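Long-range contact in 1-carboxybiuret hydrolase subunit AtzE (Pseudomonas sp., PDB 6C62), which hydrolyses 1-carboxybiuret to urea-1,3-dicarboxylate and ammonia, a step in the breakdown of the herbicide atrazine: residues I252-F264 / L283-E295. Residues are numbered along the deposited sequence; the frame is centred on the assembly and turned at random.
Sequences IAGLRIGVLGGWF and LGASEVVMWPDAE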
loop_
_atom_site.group_PDB
_atom_site.type_symbol
_atom_site.label_atom_id
_atom_site.label_comp_id
_atom_site.label_asym_id
_atom_site.label_seq_id
_atom_site.Cartn_x
_atom_site.Cartn_y
_atom_site.Cartn_z
ATOM N N ILE A 252 21.475 -30.316 -4.776
ATOM C CA ILE A 252 20.156 -30.109 -5.344
ATOM C C ILE A 252 19.403 -31.428 -5.524
ATOM O O ILE A 252 18.387 -31.444 -6.214
ATOM C CB ILE A 252 20.250 -29.412 -6.728
ATOM C CG1 ILE A 252 21.199 -30.203 -7.636
ATOM C CG2 ILE A 252 20.725 -27.970 -6.585
ATOM C CD1 ILE A 252 21.039 -29.900 -9.077
ATOM N N ALA A 253 19.845 -32.515 -4.871
ATOM C CA ALA A 253 19.159 -33.823 -5.006
ATOM C C ALA A 253 17.713 -33.675 -4.616
ATOM O O ALA A 253 17.425 -33.119 -3.595
ATOM C CB ALA A 253 19.838 -34.914 -4.192
ATOM N N GLY A 254 16.799 -34.133 -5.475
ATOM C CA GLY A 254 15.378 -34.148 -5.179
ATOM C C GLY A 254 14.615 -32.848 -5.395
ATOM O O GLY A 254 13.395 -32.809 -5.214
ATOM N N LEU A 255 15.309 -31.774 -5.780
ATOM C CA LEU A 255 14.654 -30.523 -6.096
ATOM C C LEU A 255 14.016 -30.567 -7.450
ATOM O O LEU A 255 14.510 -31.182 -8.358
ATOM C CB LEU A 255 15.627 -29.354 -5.998
ATOM C CG LEU A 255 16.256 -29.080 -4.633
ATOM C CD1 LEU A 255 17.153 -27.866 -4.786
ATOM C CD2 LEU A 255 15.272 -28.852 -3.483
ATOM N N ARG A 256 12.899 -29.875 -7.596
ATOM C CA ARG A 256 12.236 -29.723 -8.879
ATOM C C ARG A 256 12.722 -28.423 -9.563
ATOM O O ARG A 256 12.500 -27.310 -9.056
ATOM C CB ARG A 256 10.712 -29.798 -8.705
ATOM C CG ARG A 256 10.089 -30.567 -9.899
ATOM C CD ARG A 256 8.550 -30.666 -9.924
ATOM N NE ARG A 256 8.091 -30.868 -11.317
ATOM C CZ ARG A 256 6.932 -30.466 -11.845
ATOM N NH1 ARG A 256 6.022 -29.821 -11.127
ATOM N NH2 ARG A 256 6.673 -30.741 -13.123
ATOM N N ILE A 257 13.467 -28.574 -10.655
ATOM C CA ILE A 257 14.112 -27.420 -11.300
ATOM C C ILE A 257 13.597 -27.320 -12.712
ATOM O O ILE A 257 13.628 -28.285 -13.451
ATOM C CB ILE A 257 15.664 -27.517 -11.258
ATOM C CG1 ILE A 257 16.144 -27.899 -9.844
ATOM C CG2 ILE A 257 16.343 -26.223 -11.773
ATOM C CD1 ILE A 257 17.634 -27.736 -9.599
ATOM N N GLY A 258 13.109 -26.156 -13.094
ATOM C CA GLY A 258 12.613 -25.907 -14.420
ATOM C C GLY A 258 13.243 -24.743 -15.137
ATOM O O GLY A 258 13.903 -23.891 -14.527
ATOM N N VAL A 259 13.032 -24.717 -16.447
ATOM C CA VAL A 259 13.530 -23.674 -17.325
ATOM C C VAL A 259 12.361 -22.825 -17.812
ATOM O O VAL A 259 11.386 -23.373 -18.350
ATOM C CB VAL A 259 14.222 -24.289 -18.570
ATOM C CG1 VAL A 259 14.773 -23.231 -19.480
ATOM C CG2 VAL A 259 15.340 -25.196 -18.175
ATOM N N LEU A 260 12.437 -21.497 -17.636
ATOM C CA LEU A 260 11.329 -20.625 -18.028
ATOM C C LEU A 260 11.274 -20.488 -19.529
ATOM O O LEU A 260 12.295 -20.357 -20.147
ATOM C CB LEU A 260 11.407 -19.241 -17.385
ATOM C CG LEU A 260 11.271 -19.207 -15.865
ATOM C CD1 LEU A 260 11.299 -17.776 -15.379
ATOM C CD2 LEU A 260 9.965 -19.875 -15.444
ATOM N N GLY A 261 10.082 -20.550 -20.107
ATOM C CA GLY A 261 9.903 -20.348 -21.520
ATOM C C GLY A 261 9.154 -19.074 -21.789
ATOM O O GLY A 261 9.134 -18.154 -20.944
ATOM N N GLY A 262 8.504 -19.048 -22.945
ATOM C CA GLY A 262 7.704 -17.911 -23.414
ATOM C C GLY A 262 8.467 -16.598 -23.391
ATOM O O GLY A 262 9.464 -16.483 -24.094
ATOM N N TRP A 263 8.023 -15.647 -22.561
ATOM C CA TRP A 263 8.668 -14.328 -22.426
ATOM C C TRP A 263 10.190 -14.453 -22.245
ATOM O O TRP A 263 10.964 -13.697 -22.835
ATOM C CB TRP A 263 8.089 -13.599 -21.195
ATOM C CG TRP A 263 8.768 -12.322 -20.847
ATOM C CD1 TRP A 263 9.729 -12.146 -19.897
ATOM C CD2 TRP A 263 8.533 -11.044 -21.419
ATOM N NE1 TRP A 263 10.120 -10.825 -19.860
ATOM C CE2 TRP A 263 9.400 -10.133 -20.788
ATOM C CE3 TRP A 263 7.689 -10.584 -22.411
ATOM C CZ2 TRP A 263 9.433 -8.769 -21.127
ATOM C CZ3 TRP A 263 7.708 -9.231 -22.729
ATOM C CH2 TRP A 263 8.596 -8.349 -22.115
ATOM N N PHE A 264 10.596 -15.412 -21.430
ATOM C CA PHE A 264 11.988 -15.600 -21.071
ATOM C C PHE A 264 12.847 -16.306 -22.155
ATOM O O PHE A 264 14.104 -16.330 -22.048
ATOM C CB PHE A 264 12.083 -16.327 -19.753
ATOM C CG PHE A 264 11.531 -15.550 -18.609
ATOM C CD1 PHE A 264 12.339 -14.637 -17.925
ATOM C CD2 PHE A 264 10.196 -15.665 -18.243
ATOM C CE1 PHE A 264 11.808 -13.909 -16.873
ATOM C CE2 PHE A 264 9.668 -14.925 -17.191
ATOM C CZ PHE A 264 10.489 -14.066 -16.516
ATOM N N LEU A 283 22.186 -28.571 -13.975
ATOM C CA LEU A 283 21.248 -28.698 -12.866
ATOM C C LEU A 283 20.176 -29.766 -13.033
ATOM O O LEU A 283 19.342 -29.919 -12.157
ATOM C CB LEU A 283 20.552 -27.335 -12.581
ATOM C CG LEU A 283 21.553 -26.242 -12.137
ATOM C CD1 LEU A 283 20.889 -24.886 -12.118
ATOM C CD2 LEU A 283 22.120 -26.508 -10.765
ATOM N N GLY A 284 20.180 -30.489 -14.147
ATOM C CA GLY A 284 19.170 -31.523 -14.402
ATOM C C GLY A 284 17.764 -30.998 -14.622
ATOM O O GLY A 284 16.801 -31.674 -14.335
ATOM N N ALA A 285 17.643 -29.781 -15.147
ATOM C CA ALA A 285 16.342 -29.201 -15.456
ATOM C C ALA A 285 16.054 -29.449 -16.900
ATOM O O ALA A 285 16.864 -29.085 -17.749
ATOM C CB ALA A 285 16.338 -27.705 -15.229
ATOM N N SER A 286 14.915 -30.068 -17.191
ATOM C CA SER A 286 14.532 -30.327 -18.608
ATOM C C SER A 286 13.166 -29.816 -18.989
ATOM O O SER A 286 12.964 -29.498 -20.160
ATOM C CB SER A 286 14.617 -31.796 -18.936
ATOM O OG SER A 286 14.004 -32.546 -17.905
ATOM N N GLU A 287 12.254 -29.683 -18.026
ATOM C CA GLU A 287 10.931 -29.151 -18.287
ATOM C C GLU A 287 10.922 -27.640 -18.519
ATOM O O GLU A 287 11.577 -26.899 -17.796
ATOM C CB GLU A 287 10.008 -29.492 -17.153
ATOM C CG GLU A 287 9.186 -30.728 -17.414
ATOM C CD GLU A 287 8.241 -31.019 -16.272
ATOM O OE1 GLU A 287 7.134 -30.397 -16.256
ATOM O OE2 GLU A 287 8.639 -31.864 -15.413
ATOM N N VAL A 288 10.192 -27.211 -19.537
ATOM C CA VAL A 288 9.964 -25.797 -19.831
ATOM C C VAL A 288 8.693 -25.391 -19.054
ATOM O O VAL A 288 7.693 -26.087 -19.085
ATOM C CB VAL A 288 9.866 -25.556 -21.334
ATOM C CG1 VAL A 288 9.418 -24.133 -21.644
ATOM C CG2 VAL A 288 11.202 -25.861 -22.007
ATOM N N VAL A 289 8.764 -24.311 -18.306
ATOM C CA VAL A 289 7.707 -23.859 -17.413
ATOM C C VAL A 289 7.312 -22.414 -17.852
ATOM O O VAL A 289 8.184 -21.591 -18.156
ATOM C CB VAL A 289 8.256 -23.766 -15.979
ATOM C CG1 VAL A 289 7.238 -23.208 -15.011
ATOM C CG2 VAL A 289 8.729 -25.090 -15.519
ATOM N N MET A 290 6.010 -22.106 -17.876
ATOM C CA MET A 290 5.565 -20.733 -18.154
ATOM C C MET A 290 5.400 -19.964 -16.838
ATOM O O MET A 290 4.765 -20.418 -15.930
ATOM C CB MET A 290 4.285 -20.711 -18.986
ATOM C CG MET A 290 4.501 -21.496 -20.305
ATOM S SD MET A 290 5.859 -20.824 -21.364
ATOM C CE MET A 290 4.812 -19.645 -22.224
ATOM N N TRP A 291 6.012 -18.800 -16.768
ATOM C CA TRP A 291 5.839 -17.879 -15.643
ATOM C C TRP A 291 4.493 -17.186 -15.883
ATOM O O TRP A 291 4.180 -16.812 -17.023
ATOM C CB TRP A 291 6.988 -16.889 -15.652
ATOM C CG TRP A 291 7.029 -15.912 -14.503
ATOM C CD1 TRP A 291 6.427 -14.711 -14.467
ATOM C CD2 TRP A 291 7.764 -16.025 -13.306
ATOM N NE1 TRP A 291 6.729 -14.069 -13.314
ATOM C CE2 TRP A 291 7.538 -14.863 -12.568
ATOM C CE3 TRP A 291 8.595 -16.999 -12.775
ATOM C CZ2 TRP A 291 8.107 -14.630 -11.347
ATOM C CZ3 TRP A 291 9.161 -16.788 -11.521
ATOM C CH2 TRP A 291 8.918 -15.604 -10.813
ATOM N N PRO A 292 3.656 -17.059 -14.848
ATOM C CA PRO A 292 2.365 -16.391 -15.090
ATOM C C PRO A 292 2.466 -14.875 -15.473
ATOM O O PRO A 292 3.138 -14.090 -14.780
ATOM C CB PRO A 292 1.660 -16.575 -13.738
ATOM C CG PRO A 292 2.790 -16.489 -12.752
ATOM C CD PRO A 292 3.818 -17.375 -13.420
ATOM N N ASP A 293 1.812 -14.488 -16.549
ATOM C CA ASP A 293 1.619 -13.097 -16.914
ATOM C C ASP A 293 2.923 -12.293 -16.918
ATOM O O ASP A 293 2.956 -11.166 -16.412
ATOM C CB ASP A 293 0.653 -12.411 -15.922
ATOM C CG ASP A 293 -0.760 -12.991 -15.946
ATOM O OD1 ASP A 293 -1.173 -13.529 -16.996
ATOM O OD2 ASP A 293 -1.460 -12.903 -14.906
ATOM N N ALA A 294 3.974 -12.821 -17.505
ATOM C CA ALA A 294 5.326 -12.205 -17.307
ATOM C C ALA A 294 5.397 -10.812 -17.922
ATOM O O ALA A 294 5.920 -9.889 -17.296
ATOM C CB ALA A 294 6.404 -13.087 -17.890
ATOM N N GLU A 295 4.866 -10.663 -19.128
ATOM C CA GLU A 295 4.920 -9.399 -19.799
ATOM C C GLU A 295 4.082 -8.327 -19.030
ATOM O O GLU A 295 4.447 -7.153 -19.020
ATOM C CB GLU A 295 4.390 -9.507 -21.224
ATOM C CG GLU A 295 4.457 -8.198 -21.983
ATOM C CD GLU A 295 4.100 -8.308 -23.468
ATOM O OE1 GLU A 295 3.385 -9.271 -23.857
ATOM O OE2 GLU A 295 4.546 -7.401 -24.219
HETATM O O HOH W 1 7.163 -17.545 -19.169
#
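Val-259 bonds through both its backbone N and O to segment 283-295, pairing strand 257-260 in parallel with the short strand 288-289 at one edge of the chain's large mixed amidase sheet. The 18 residues between the segments are mostly helix 270-283, making a beta-alpha-beta crossover. Val-259 N meets Glu-287 O at 2.9 Å in a nearly straight bond (174°), Val-289 N bonds to Val-259 O, and Gly-261 N to Val-289 O. Arg-256 NH2 makes a salt bridge with Glu-287 OE1 (3.2 Å) and a weak hydrogen bond to OE2. Where the crossover helix ends in a Schellman motif at Gly-284, Ala-285 CB sits 3.8 Å from Ile-257 CG2 and also meets Val-259 CG2, while Leu-283 CD2 meets Ile-252 CD1, their side chains crossing at about a right angle. On the other face, Leu-260 CD1 touches Trp-291 CE3. The edge of Phe-264 faces the five-membered ring of Trp-291, a T-shaped pair with planes 68° apart; Phe-264 is itself held between Leu-260 CD1 and Trp-263 CD1 over its two faces. Beyond the strands, Trp-263 has CG anti to its N (chi1 173°), which lays its six-membered ring against Glu-295, whose CA lies over one face in a CH-pi contact, 4.2 Å from the centroid. Ala-294 CB packs on Trp-263 CB at 3.7 Å, and Trp-263 NE1 bonds Leu-399 O. Replacing Trp-263 with alanine would probably uncover Glu-295 and one face of Phe-264, and leave Leu-399 O without its indole N-H. In the second shell, Tyr-353 OH bonds Trp-291 NE1, strand 366-370 pairs with the other side of strand 257-260, and Asp-363 O holds Arg-256 NH1. A water bridges the two segments where they diverge, donating to Gly-261 O at 2.7 Å and accepting from Trp-291 N at 2.9 Å.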